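Local coordinates for De novo designed switch protein caging a hemagglutinin binder (sCageHA267_1S) (Synthetic construct, PDB 7CBC), which probably serves as a switchable cage of a modular biosensor, holding a hemagglutinin-binding domain within a designed six-helix bundle, at residues R54-K65 with Q130-E138; A107-A118 with I171-I181. All coordinates share one frame; numbering follows the deposited sequence.

In the fold
From the N terminus the chain runs out along helix 3-46 and back along helix 50-93, whose early part carries residues 54-65. Interaction 1 closes a loop of 64 residues, nearly all helical, when helix 99-142 brings residues 130-138 alongside. Before it gets there, that same helix has already offered residues 107-118 to interaction 2, which closes a second, mostly helical loop of 52 residues when helix 146-190 supplies residues 171-181. The two contacts therefore cross along the chain rather than nest, and helix 99-142 is common to both. The centres of interactions 1 and 2 lie about 34 Å apart, so helix 99-142 is tied to helix 50-93 and helix 146-190 at well-separated levels.

Interaction 1 (R54-K65 with Q130-E138); sequences RDEIKEVKDKSK and QELNIRAVE
With CG anti to the backbone N (chi1 -171°) and the chain extended beyond it, Glu138 carries its carboxylate across to Arg54, whose chain, bent at chi2 and chi3, curls back to meet it. The setting is an antiparallel helix pair of the designed bundle, helix 50-93 against helix 99-142. Arg54 and Glu138 cross at about a right angle, the guanidinium and carboxylate planes 81° apart. Arg54 NH2 forms a salt bridge with Glu138 OE2 at 2.6 Å, coming from above the carboxylate plane, and Arg54 NH1 adds a weak bond to the same oxygen. Lys61, stretched out beyond CG, makes a longer, weak bridge from NZ to Glu138 OE2 (3.4 Å); a water accepts from Lys61 NZ and donates to Glu138 OE1, so both oxygens are engaged. Beneath this network Ile134 is a knob in the hole formed by Ile57, Val60, Lys61 and Ser64, with the aliphatic part of Lys61 lying over it: Lys61 CE is 3.7 Å from Ile134 CG2. Ile57 CD1 also meets Val137 CG1. The apolar layer continues into helix 3-46 through Leu40 on Val60 and into helix 195-239 through Leu236 on Val137. At the other end, Ser64 OG donates to Val60 O and accepts from Gln130 NE2, 2.9 Å away, nearly straight at 163° and in the plane of the Gln130 amide.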
loop_
_atom_site.group_PDB
_atom_site.type_symbol
_atom_site.label_atom_id
_atom_site.label_comp_id
_atom_site.label_asym_id
_atom_site.label_seq_id
_atom_site.Cartn_x
_atom_site.Cartn_y
_atom_site.Cartn_z
ATOM N N ARG A 54 20.864 15.070 21.735
ATOM C CA ARG A 54 20.229 13.880 22.286
ATOM C C ARG A 54 18.742 14.107 22.536
ATOM O O ARG A 54 17.954 13.161 22.440
ATOM C CB ARG A 54 20.925 13.442 23.571
ATOM C CG ARG A 54 22.437 13.257 23.431
ATOM C CD ARG A 54 22.821 12.347 22.261
ATOM N NE ARG A 54 22.311 10.984 22.416
ATOM C CZ ARG A 54 21.422 10.418 21.608
ATOM N NH1 ARG A 54 20.939 11.090 20.573
ATOM N NH2 ARG A 54 21.018 9.174 21.832
ATOM N N ASP A 55 18.344 15.348 22.835
ATOM C CA ASP A 55 16.937 15.661 23.075
ATOM C C ASP A 55 16.139 15.665 21.778
ATOM O O ASP A 55 14.986 15.217 21.750
ATOM C CB ASP A 55 16.808 17.022 23.770
ATOM C CG ASP A 55 17.045 16.945 25.271
ATOM O OD1 ASP A 55 16.642 15.930 25.882
ATOM O OD2 ASP A 55 17.623 17.908 25.836
ATOM N N GLU A 56 16.726 16.190 20.701
ATOM C CA GLU A 56 16.003 16.252 19.440
ATOM C C GLU A 56 15.970 14.891 18.760
ATOM O O GLU A 56 14.993 14.557 18.081
ATOM C CB GLU A 56 16.620 17.308 18.528
ATOM C CG GLU A 56 16.638 18.693 19.145
ATOM C CD GLU A 56 15.716 19.659 18.416
ATOM O OE1 GLU A 56 14.708 19.181 17.852
ATOM O OE2 GLU A 56 15.996 20.877 18.440
ATOM N N ILE A 57 17.026 14.092 18.925
ATOM C CA ILE A 57 16.981 12.705 18.470
ATOM C C ILE A 57 15.864 11.949 19.185
ATOM O O ILE A 57 15.046 11.274 18.549
ATOM C CB ILE A 57 18.345 12.022 18.668
ATOM C CG1 ILE A 57 19.366 12.559 17.660
ATOM C CG2 ILE A 57 18.221 10.506 18.541
ATOM C CD1 ILE A 57 19.250 11.964 16.293
ATOM N N LYS A 58 15.805 12.062 20.517
ATOM C CA LYS A 58 14.737 11.397 21.261
ATOM C C LYS A 58 13.360 11.843 20.775
ATOM O O LYS A 58 12.438 11.023 20.652
ATOM C CB LYS A 58 14.875 11.672 22.759
ATOM C CG LYS A 58 13.795 10.982 23.610
ATOM C CD LYS A 58 13.610 11.638 24.977
ATOM C CE LYS A 58 14.934 12.188 25.517
ATOM N NZ LYS A 58 14.931 12.487 26.983
ATOM N N GLU A 59 13.201 13.139 20.493
ATOM C CA GLU A 59 11.892 13.649 20.125
ATOM C C GLU A 59 11.483 13.199 18.726
ATOM O O GLU A 59 10.301 12.966 18.484
ATOM C CB GLU A 59 11.864 15.174 20.231
ATOM C CG GLU A 59 10.454 15.763 20.219
ATOM C CD GLU A 59 10.216 16.726 19.059
ATOM O OE1 GLU A 59 11.141 16.916 18.236
ATOM O OE2 GLU A 59 9.097 17.288 18.967
ATOM N N VAL A 60 12.426 13.075 17.793
ATOM C CA VAL A 60 12.037 12.538 16.498
ATOM C C VAL A 60 11.817 11.034 16.602
ATOM O O VAL A 60 10.964 10.476 15.902
ATOM C CB VAL A 60 13.070 12.900 15.416
ATOM C CG1 VAL A 60 14.395 12.245 15.705
ATOM C CG2 VAL A 60 12.579 12.519 14.031
ATOM N N LYS A 61 12.535 10.349 17.494
ATOM C CA LYS A 61 12.226 8.944 17.733
ATOM C C LYS A 61 10.797 8.787 18.230
ATOM O O LYS A 61 9.986 8.085 17.615
ATOM C CB LYS A 61 13.218 8.336 18.722
ATOM C CG LYS A 61 14.533 7.931 18.081
ATOM C CD LYS A 61 15.423 7.193 19.062
ATOM C CE LYS A 61 16.737 6.787 18.416
ATOM N NZ LYS A 61 17.726 6.312 19.435
ATOM N N ASP A 62 10.462 9.455 19.334
ATOM C CA ASP A 62 9.103 9.358 19.857
ATOM C C ASP A 62 8.077 9.780 18.812
ATOM O O ASP A 62 7.029 9.141 18.677
ATOM C CB ASP A 62 8.957 10.195 21.129
ATOM C CG ASP A 62 9.846 9.697 22.266
ATOM O OD1 ASP A 62 10.145 8.479 22.300
ATOM O OD2 ASP A 62 10.246 10.526 23.124
ATOM N N LYS A 63 8.363 10.833 18.038
ATOM C CA LYS A 63 7.399 11.255 17.026
ATOM C C LYS A 63 7.232 10.187 15.946
ATOM O O LYS A 63 6.113 9.935 15.482
ATOM C CB LYS A 63 7.819 12.590 16.408
ATOM C CG LYS A 63 6.648 13.525 16.045
ATOM C CD LYS A 63 5.808 13.016 14.851
ATOM C CE LYS A 63 4.529 13.851 14.611
ATOM N NZ LYS A 63 3.906 13.684 13.242
ATOM N N SER A 64 8.330 9.541 15.545
ATOM C CA SER A 64 8.256 8.477 14.549
ATOM C C SER A 64 7.461 7.285 15.061
ATOM O O SER A 64 6.653 6.706 14.320
ATOM C CB SER A 64 9.662 8.037 14.147
ATOM O OG SER A 64 10.348 9.109 13.533
ATOM N N LYS A 65 7.685 6.890 16.316
ATOM C CA LYS A 65 6.998 5.716 16.830
ATOM C C LYS A 65 5.504 5.971 16.956
ATOM O O LYS A 65 4.701 5.049 16.776
ATOM C CB LYS A 65 7.605 5.278 18.166
ATOM C CG LYS A 65 8.881 4.427 18.013
ATOM C CD LYS A 65 10.154 5.240 18.231
ATOM C CE LYS A 65 11.360 4.729 17.420
ATOM N NZ LYS A 65 11.256 4.971 15.942
ATOM N N GLN A 130 13.212 3.877 9.168
ATOM C CA GLN A 130 13.197 5.072 10.014
ATOM C C GLN A 130 14.182 4.947 11.168
ATOM O O GLN A 130 15.008 5.840 11.397
ATOM C CB GLN A 130 11.797 5.333 10.551
ATOM C CG GLN A 130 11.660 6.678 11.253
ATOM C CD GLN A 130 11.590 7.836 10.270
ATOM O OE1 GLN A 130 11.788 7.660 9.066
ATOM N NE2 GLN A 130 11.293 9.028 10.780
ATOM N N GLU A 131 14.099 3.851 11.919
ATOM C CA GLU A 131 15.030 3.631 13.017
ATOM C C GLU A 131 16.473 3.658 12.524
ATOM O O GLU A 131 17.342 4.302 13.133
ATOM C CB GLU A 131 14.687 2.306 13.692
ATOM C CG GLU A 131 15.826 1.670 14.469
ATOM C CD GLU A 131 15.495 0.245 14.871
ATOM O OE1 GLU A 131 14.681 -0.389 14.161
ATOM O OE2 GLU A 131 16.044 -0.244 15.884
ATOM N N LEU A 132 16.735 2.989 11.403
ATOM C CA LEU A 132 18.039 3.070 10.762
ATOM C C LEU A 132 18.406 4.507 10.445
ATOM O O LEU A 132 19.546 4.928 10.674
ATOM C CB LEU A 132 18.046 2.236 9.482
ATOM C CG LEU A 132 19.334 2.362 8.678
ATOM C CD1 LEU A 132 20.360 1.414 9.248
ATOM C CD2 LEU A 132 19.080 2.051 7.221
ATOM N N ASN A 133 17.457 5.283 9.918
ATOM C CA ASN A 133 17.796 6.642 9.513
ATOM C C ASN A 133 18.061 7.539 10.716
ATOM O O ASN A 133 18.872 8.470 10.628
ATOM C CB ASN A 133 16.689 7.215 8.636
ATOM C CG ASN A 133 16.649 6.569 7.265
ATOM O OD1 ASN A 133 17.675 6.125 6.750
ATOM N ND2 ASN A 133 15.454 6.478 6.680
ATOM N N ILE A 134 17.401 7.278 11.844
ATOM C CA ILE A 134 17.663 8.067 13.041
ATOM C C ILE A 134 19.024 7.707 13.623
ATOM O O ILE A 134 19.820 8.583 13.986
ATOM C CB ILE A 134 16.544 7.852 14.068
ATOM C CG1 ILE A 134 15.196 8.176 13.439
ATOM C CG2 ILE A 134 16.792 8.715 15.289
ATOM C CD1 ILE A 134 14.024 7.922 14.355
ATOM N N ARG A 135 19.296 6.406 13.743
ATOM C CA ARG A 135 20.567 5.947 14.279
ATOM C C ARG A 135 21.724 6.469 13.440
ATOM O O ARG A 135 22.776 6.844 13.978
ATOM C CB ARG A 135 20.574 4.416 14.332
ATOM C CG ARG A 135 21.629 3.827 15.256
ATOM C CD ARG A 135 21.760 2.311 15.109
ATOM N NE ARG A 135 20.482 1.616 14.938
ATOM C CZ ARG A 135 20.227 0.759 13.946
ATOM N NH1 ARG A 135 21.163 0.497 13.038
ATOM N NH2 ARG A 135 19.039 0.164 13.857
ATOM N N ALA A 136 21.534 6.516 12.118
ATOM C CA ALA A 136 22.568 7.022 11.224
ATOM C C ALA A 136 22.900 8.478 11.530
ATOM O O ALA A 136 24.076 8.847 11.635
ATOM C CB ALA A 136 22.129 6.862 9.767
ATOM N N VAL A 137 21.878 9.325 11.661
ATOM C CA VAL A 137 22.115 10.726 12.002
ATOM C C VAL A 137 22.795 10.829 13.364
ATOM O O VAL A 137 23.797 11.540 13.534
ATOM C CB VAL A 137 20.794 11.517 11.970
ATOM C CG1 VAL A 137 20.941 12.824 12.737
ATOM C CG2 VAL A 137 20.366 11.775 10.537
ATOM N N GLU A 138 22.256 10.100 14.345
ATOM C CA GLU A 138 22.782 10.085 15.706
ATOM C C GLU A 138 24.274 9.760 15.734
ATOM O O GLU A 138 25.056 10.424 16.430
ATOM C CB GLU A 138 21.972 9.065 16.505
ATOM C CG GLU A 138 22.166 8.999 17.994
ATOM C CD GLU A 138 21.183 8.007 18.610
ATOM O OE1 GLU A 138 21.209 6.823 18.217
ATOM O OE2 GLU A 138 20.369 8.403 19.471
HETATM O O HOH W 1 18.953 4.781 17.644
#

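Interaction 2 (A107-A118 with I171-I181); sequences AIAETQDLNLRA and IRAAKRESERI
Leu114 and Ile181 reach toward each other tip to tip, Leu114 CD1 standing 3.6 Å from Ile181 CD1, and each is a knob in the other helix. Leu114 enters among Ala174, Glu177, Ser178 and Ile181; Ile181 enters among Ala107, Glu110, Thr111 and Leu114. This reciprocal knobs-into-holes packing joins antiparallel helices 99-142 and 146-190, their local axes 9.7 Å apart. Glu177 crosses Leu114 at about a right angle, its CG lying against both methyls. Bent at chi2 (52°), Glu177 turns OE2 to Arg180, which grips that one oxygen side-on through NE and NH2, in the guanidinium plane. A long salt bridge from Glu110 OE1 to Arg180 NH2 (3.8 Å), also bridged by a water, completes a three-residue network. Shortening Glu177 to an alanine would remove CG and the carboxylate, so one side of the Leu114 methyls would probably lose its cover and the Arg180 guanidinium turn more freely. Thr111 OG1 donates to Ala107 O and accepts from a second water; Ser178 OG donates to Ala174 O and is bonded by Gln211 NE2 of helix 195-239. The contact thus combines an apolar centre with a charged, hydrated margin and buried hydroxyls satisfied by backbone carbonyls, a side-chain amide and water.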
loop_
_atom_site.group_PDB
_atom_site.type_symbol
_atom_site.label_atom_id
_atom_site.label_comp_id
_atom_site.label_asym_id
_atom_site.label_seq_id
_atom_site.Cartn_x
_atom_site.Cartn_y
_atom_site.Cartn_z
ATOM N N ALA A 107 -12.000 -18.032 -1.193
ATOM C CA ALA A 107 -10.893 -17.482 -1.961
ATOM C C ALA A 107 -10.765 -15.987 -1.735
ATOM O O ALA A 107 -9.656 -15.453 -1.770
ATOM C CB ALA A 107 -11.070 -17.783 -3.448
ATOM N N ILE A 108 -11.875 -15.294 -1.496
ATOM C CA ILE A 108 -11.783 -13.865 -1.227
ATOM C C ILE A 108 -11.229 -13.624 0.168
ATOM O O ILE A 108 -10.429 -12.704 0.384
ATOM C CB ILE A 108 -13.158 -13.208 -1.415
ATOM C CG1 ILE A 108 -13.591 -13.314 -2.863
ATOM C CG2 ILE A 108 -13.141 -11.743 -1.011
ATOM C CD1 ILE A 108 -14.909 -12.675 -3.055
ATOM N N ALA A 109 -11.642 -14.440 1.140
ATOM C CA ALA A 109 -11.156 -14.242 2.501
ATOM C C ALA A 109 -9.667 -14.532 2.598
ATOM O O ALA A 109 -8.920 -13.754 3.201
ATOM C CB ALA A 109 -11.946 -15.112 3.480
ATOM N N GLU A 110 -9.211 -15.643 2.011
ATOM C CA GLU A 110 -7.779 -15.942 2.031
ATOM C C GLU A 110 -6.975 -14.858 1.340
ATOM O O GLU A 110 -5.856 -14.526 1.765
ATOM C CB GLU A 110 -7.491 -17.262 1.331
ATOM C CG GLU A 110 -7.792 -18.521 2.090
ATOM C CD GLU A 110 -7.344 -19.722 1.288
ATOM O OE1 GLU A 110 -6.116 -19.918 1.139
ATOM O OE2 GLU A 110 -8.217 -20.441 0.764
ATOM N N THR A 111 -7.487 -14.355 0.220
ATOM C CA THR A 111 -6.740 -13.345 -0.515
ATOM C C THR A 111 -6.655 -12.054 0.289
ATOM O O THR A 111 -5.584 -11.436 0.383
ATOM C CB THR A 111 -7.389 -13.113 -1.884
ATOM O OG1 THR A 111 -7.154 -14.251 -2.723
ATOM C CG2 THR A 111 -6.782 -11.926 -2.545
ATOM N N GLN A 112 -7.760 -11.657 0.923
ATOM C CA GLN A 112 -7.720 -10.433 1.706
ATOM C C GLN A 112 -6.791 -10.562 2.901
ATOM O O GLN A 112 -6.143 -9.589 3.285
ATOM C CB GLN A 112 -9.126 -10.045 2.144
ATOM C CG GLN A 112 -9.207 -8.770 2.948
ATOM C CD GLN A 112 -8.669 -7.550 2.218
ATOM O OE1 GLN A 112 -8.261 -7.615 1.054
ATOM N NE2 GLN A 112 -8.662 -6.419 2.914
ATOM N N ASP A 113 -6.685 -11.748 3.492
ATOM C CA ASP A 113 -5.742 -11.891 4.589
ATOM C C ASP A 113 -4.309 -11.738 4.097
ATOM O O ASP A 113 -3.468 -11.166 4.804
ATOM C CB ASP A 113 -5.948 -13.229 5.289
ATOM C CG ASP A 113 -5.085 -13.373 6.526
ATOM O OD1 ASP A 113 -4.047 -14.058 6.440
ATOM O OD2 ASP A 113 -5.440 -12.798 7.579
ATOM N N LEU A 114 -4.014 -12.214 2.881
ATOM C CA LEU A 114 -2.693 -11.970 2.299
ATOM C C LEU A 114 -2.420 -10.479 2.169
ATOM O O LEU A 114 -1.330 -9.997 2.513
ATOM C CB LEU A 114 -2.579 -12.624 0.924
ATOM C CG LEU A 114 -2.552 -14.138 0.783
ATOM C CD1 LEU A 114 -2.371 -14.466 -0.692
ATOM C CD2 LEU A 114 -1.431 -14.734 1.624
ATOM N N ASN A 115 -3.397 -9.733 1.645
ATOM C CA ASN A 115 -3.200 -8.302 1.448
ATOM C C ASN A 115 -2.869 -7.604 2.761
ATOM O O ASN A 115 -1.991 -6.740 2.804
ATOM C CB ASN A 115 -4.441 -7.694 0.793
ATOM C CG ASN A 115 -4.669 -8.229 -0.605
ATOM O OD1 ASN A 115 -3.722 -8.564 -1.317
ATOM N ND2 ASN A 115 -5.925 -8.324 -1.002
ATOM N N LEU A 116 -3.535 -7.993 3.851
ATOM C CA LEU A 116 -3.277 -7.370 5.148
ATOM C C LEU A 116 -1.887 -7.717 5.669
ATOM O O LEU A 116 -1.137 -6.832 6.095
ATOM C CB LEU A 116 -4.359 -7.792 6.143
ATOM C CG LEU A 116 -5.716 -7.208 5.762
ATOM C CD1 LEU A 116 -6.804 -7.608 6.745
ATOM C CD2 LEU A 116 -5.601 -5.705 5.678
ATOM N N ARG A 117 -1.507 -8.998 5.620
ATOM C CA ARG A 117 -0.154 -9.376 6.022
ATOM C C ARG A 117 0.908 -8.668 5.188
ATOM O O ARG A 117 1.980 -8.321 5.703
ATOM C CB ARG A 117 0.011 -10.894 5.939
ATOM C CG ARG A 117 -0.825 -11.607 6.986
ATOM C CD ARG A 117 -1.060 -13.083 6.684
ATOM N NE ARG A 117 -1.683 -13.736 7.833
ATOM C CZ ARG A 117 -0.992 -14.203 8.869
ATOM N NH1 ARG A 117 0.334 -14.091 8.878
ATOM N NH2 ARG A 117 -1.618 -14.770 9.896
ATOM N N ALA A 118 0.627 -8.438 3.904
ATOM C CA ALA A 118 1.562 -7.703 3.060
ATOM C C ALA A 118 1.619 -6.233 3.458
ATOM O O ALA A 118 2.697 -5.630 3.470
ATOM C CB ALA A 118 1.172 -7.866 1.587
ATOM N N ILE A 171 6.132 -9.001 -0.905
ATOM C CA ILE A 171 5.122 -8.683 -1.906
ATOM C C ILE A 171 5.122 -9.734 -3.003
ATOM O O ILE A 171 4.060 -10.212 -3.424
ATOM C CB ILE A 171 5.336 -7.262 -2.456
ATOM C CG1 ILE A 171 5.126 -6.267 -1.320
ATOM C CG2 ILE A 171 4.339 -6.973 -3.592
ATOM C CD1 ILE A 171 3.814 -6.556 -0.538
ATOM N N ARG A 172 6.310 -10.149 -3.447
ATOM C CA ARG A 172 6.388 -11.249 -4.397
ATOM C C ARG A 172 5.795 -12.533 -3.818
ATOM O O ARG A 172 5.257 -13.356 -4.565
ATOM C CB ARG A 172 7.835 -11.448 -4.838
ATOM C CG ARG A 172 8.194 -12.837 -5.334
ATOM C CD ARG A 172 9.534 -13.266 -4.738
ATOM N NE ARG A 172 10.622 -12.398 -5.186
ATOM C CZ ARG A 172 11.901 -12.573 -4.875
ATOM N NH1 ARG A 172 12.272 -13.591 -4.104
ATOM N NH2 ARG A 172 12.804 -11.723 -5.335
ATOM N N ALA A 173 5.850 -12.718 -2.496
ATOM C CA ALA A 173 5.181 -13.885 -1.931
ATOM C C ALA A 173 3.672 -13.701 -1.911
ATOM O O ALA A 173 2.920 -14.665 -2.138
ATOM C CB ALA A 173 5.684 -14.171 -0.523
ATOM N N ALA A 174 3.214 -12.480 -1.618
ATOM C CA ALA A 174 1.785 -12.198 -1.681
ATOM C C ALA A 174 1.254 -12.407 -3.093
ATOM O O ALA A 174 0.143 -12.922 -3.285
ATOM C CB ALA A 174 1.512 -10.772 -1.202
ATOM N N LYS A 175 2.044 -12.031 -4.097
ATOM C CA LYS A 175 1.626 -12.237 -5.475
ATOM C C LYS A 175 1.504 -13.722 -5.789
ATOM O O LYS A 175 0.466 -14.190 -6.273
ATOM C CB LYS A 175 2.610 -11.561 -6.428
ATOM C CG LYS A 175 2.282 -11.828 -7.897
ATOM C CD LYS A 175 3.169 -11.027 -8.845
ATOM C CE LYS A 175 2.761 -11.276 -10.286
ATOM N NZ LYS A 175 1.308 -11.014 -10.491
ATOM N N ARG A 176 2.554 -14.487 -5.498
ATOM C CA ARG A 176 2.540 -15.894 -5.857
ATOM C C ARG A 176 1.465 -16.661 -5.099
ATOM O O ARG A 176 0.851 -17.571 -5.661
ATOM C CB ARG A 176 3.914 -16.496 -5.617
ATOM C CG ARG A 176 4.905 -16.234 -6.750
ATOM C CD ARG A 176 6.101 -17.143 -6.584
ATOM N NE ARG A 176 5.665 -18.373 -5.929
ATOM C CZ ARG A 176 5.116 -19.403 -6.564
ATOM N NH1 ARG A 176 4.956 -19.363 -7.885
ATOM N NH2 ARG A 176 4.722 -20.469 -5.873
ATOM N N GLU A 177 1.208 -16.294 -3.840
ATOM C CA GLU A 177 0.164 -16.957 -3.058
ATOM C C GLU A 177 -1.244 -16.541 -3.507
ATOM O O GLU A 177 -2.207 -17.306 -3.342
ATOM C CB GLU A 177 0.400 -16.666 -1.567
ATOM C CG GLU A 177 -0.470 -17.467 -0.588
ATOM C CD GLU A 177 -0.434 -18.973 -0.828
ATOM O OE1 GLU A 177 0.647 -19.501 -1.177
ATOM O OE2 GLU A 177 -1.494 -19.631 -0.663
ATOM N N SER A 178 -1.386 -15.347 -4.089
ATOM C CA SER A 178 -2.670 -14.943 -4.646
ATOM C C SER A 178 -3.012 -15.764 -5.883
ATOM O O SER A 178 -4.155 -16.211 -6.053
ATOM C CB SER A 178 -2.648 -13.455 -4.984
ATOM O OG SER A 178 -2.717 -12.672 -3.813
ATOM N N GLU A 179 -2.029 -15.962 -6.765
ATOM C CA GLU A 179 -2.250 -16.767 -7.956
ATOM C C GLU A 179 -2.493 -18.225 -7.599
ATOM O O GLU A 179 -3.310 -18.894 -8.241
ATOM C CB GLU A 179 -1.065 -16.626 -8.901
ATOM C CG GLU A 179 -1.194 -15.395 -9.766
ATOM C CD GLU A 179 0.127 -14.761 -10.110
ATOM O OE1 GLU A 179 1.186 -15.279 -9.676
ATOM O OE2 GLU A 179 0.091 -13.732 -10.821
ATOM N N ARG A 180 -1.809 -18.729 -6.572
ATOM C CA ARG A 180 -2.018 -20.115 -6.170
ATOM C C ARG A 180 -3.426 -20.319 -5.627
ATOM O O ARG A 180 -4.055 -21.349 -5.895
ATOM C CB ARG A 180 -0.956 -20.537 -5.151
ATOM C CG ARG A 180 -1.123 -21.969 -4.666
ATOM C CD ARG A 180 -0.541 -22.174 -3.281
ATOM N NE ARG A 180 -1.411 -21.581 -2.269
ATOM C CZ ARG A 180 -2.610 -22.060 -1.932
ATOM N NH1 ARG A 180 -3.086 -23.151 -2.520
ATOM N NH2 ARG A 180 -3.334 -21.441 -1.006
ATOM N N ILE A 181 -3.948 -19.339 -4.885
ATOM C CA ILE A 181 -5.335 -19.393 -4.424
ATOM C C ILE A 181 -6.284 -19.461 -5.614
ATOM O O ILE A 181 -7.213 -20.277 -5.654
ATOM C CB ILE A 181 -5.643 -18.176 -3.532
ATOM C CG1 ILE A 181 -5.030 -18.351 -2.137
ATOM C CG2 ILE A 181 -7.149 -17.898 -3.467
ATOM C CD1 ILE A 181 -4.706 -17.038 -1.437
HETATM O O HOH W 2 -6.051 -22.152 -0.971
HETATM O O HOH W 3 -5.949 -14.501 -5.074
#